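Local coordinates for small nuclear ribonucleoprotein homolog (Pyrobaculum aerophilum, PDB 1M5Q), which forms a 14-subunit assembly of Sm-like subunits, each augmented by a C-terminal domain, and probably binds RNA, at residues V95-G98 and R102-E105. Sequence-based numbering, arbitrary orientation.
With ACY (acetic acid), chain B.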
# COMPACT_ATOMS: atom_id res chain seq x y z
N VAL H 95 -43.91 -5.54 -18.99
CA VAL H 95 -44.91 -5.36 -20.04
C VAL H 95 -44.79 -6.52 -21.02
O VAL H 95 -43.70 -6.79 -21.54
CB VAL H 95 -44.72 -4.01 -20.79
CG1 VAL H 95 -45.68 -3.94 -22.04
CG2 VAL H 95 -45.06 -2.84 -19.87
N LEU H 96 -45.90 -7.22 -21.26
CA LEU H 96 -45.89 -8.33 -22.25
C LEU H 96 -46.51 -7.83 -23.57
O LEU H 96 -47.49 -7.07 -23.56
CB LEU H 96 -46.69 -9.53 -21.71
CG LEU H 96 -46.20 -10.09 -20.36
CD1 LEU H 96 -47.19 -11.12 -19.85
CD2 LEU H 96 -44.81 -10.71 -20.47
N ILE H 97 -45.94 -8.21 -24.71
CA ILE H 97 -46.44 -7.78 -26.03
C ILE H 97 -46.65 -9.08 -26.80
O ILE H 97 -45.69 -9.77 -27.17
CB ILE H 97 -45.42 -6.85 -26.72
CG1 ILE H 97 -45.21 -5.59 -25.84
CG2 ILE H 97 -45.90 -6.46 -28.12
CD1 ILE H 97 -44.16 -4.63 -26.33
N GLY H 98 -47.91 -9.44 -27.04
CA GLY H 98 -48.14 -10.71 -27.72
C GLY H 98 -47.68 -11.82 -26.77
O GLY H 98 -47.59 -11.62 -25.56
N ARG H 102 -41.27 -9.75 -24.12
CA ARG H 102 -41.40 -9.34 -22.72
C ARG H 102 -40.43 -8.20 -22.50
O ARG H 102 -39.33 -8.27 -22.96
CB ARG H 102 -41.05 -10.55 -21.82
CG ARG H 102 -40.90 -10.24 -20.34
CD ARG H 102 -40.58 -11.54 -19.58
NE ARG H 102 -40.62 -11.30 -18.15
CZ ARG H 102 -39.61 -10.77 -17.45
NH1 ARG H 102 -38.46 -10.42 -18.05
NH2 ARG H 102 -39.76 -10.59 -16.13
N VAL H 103 -40.86 -7.16 -21.84
CA VAL H 103 -40.03 -5.98 -21.59
C VAL H 103 -40.02 -5.61 -20.09
O VAL H 103 -41.08 -5.42 -19.50
CB VAL H 103 -40.57 -4.71 -22.35
CG1 VAL H 103 -39.52 -3.63 -22.27
CG2 VAL H 103 -40.94 -5.01 -23.84
N SER H 104 -38.83 -5.51 -19.50
CA SER H 104 -38.65 -5.17 -18.10
C SER H 104 -37.98 -3.79 -18.15
O SER H 104 -37.67 -3.31 -19.25
CB SER H 104 -37.70 -6.17 -17.43
OG SER H 104 -36.36 -5.96 -17.90
N GLU H 105 -37.74 -3.17 -16.99
CA GLU H 105 -37.12 -1.86 -16.99
C GLU H 105 -35.68 -1.90 -17.48
O GLU H 105 -35.08 -0.85 -17.70
CB GLU H 105 -37.20 -1.14 -15.62
CG GLU H 105 -36.67 -1.89 -14.42
CD GLU H 105 -36.68 -1.08 -13.10
OE1 GLU H 105 -37.60 -0.27 -12.86
OE2 GLU H 105 -35.75 -1.26 -12.28
C ACY B . -43.18 -11.31 -16.03
O ACY B . -42.40 -10.67 -15.17
OXT ACY B . -42.87 -12.32 -16.81
CH3 ACY B . -44.58 -10.76 -16.06
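Leu-96 and Arg-102 face each other as a non-hydrogen-bonded antiparallel pair, and one methyl of the leucine does the touching: CD2 of Leu-96 lies 3.9 Å from CG of Arg-102 and about as far from its CB. The leucine packs against the root of the arginine, not against its charged end. With CG anti to the backbone N (chi1 170°) and the chain extended as far as NE, Arg-102 carries its guanidinium well beyond that methyl. There an acetate, probably from the crystallisation liquor, sits at the edge of the guanidinium: NE of Arg-102 gives a nearly straight hydrogen bond (169°) of 2.8 Å to OXT of the acetate, and NH2 of Arg-102 a second of 2.8 Å to its O. The acetate carbon lies near the guanidinium plane, but the carboxylate is twisted by roughly 50° against it, so the fork is not flat. NH2 is also hydrogen-bonded to the carbonyl oxygen of Ile-81 of a second subunit, which ties this face of the sheet to a neighbour in the 14-mer. With an alanine here, the acetate and the Ile-81 carbonyl would probably lose these donors and a gap open beside CD2 of Leu-96.

The two segments form the beta hairpin of strands 94-97 and 101-104, central in the four-stranded antiparallel sheet of the Lsm C-terminal region. Val-95 and Val-103 are its hydrogen-bonded pair: N of Val-95 reaches O of Val-103 at 2.9 Å, and N of Val-103 returns to O of Val-95 at 2.9 Å. Their side chains share the face under helix 71-81, where both touch Met-71. On that same face CD1 of Ile-97 crosses to CG2 of Val-103 at 4.1 Å, while Ile-97 packs on Val-114 and Val-103 on Phe-122, both from helix 113-127.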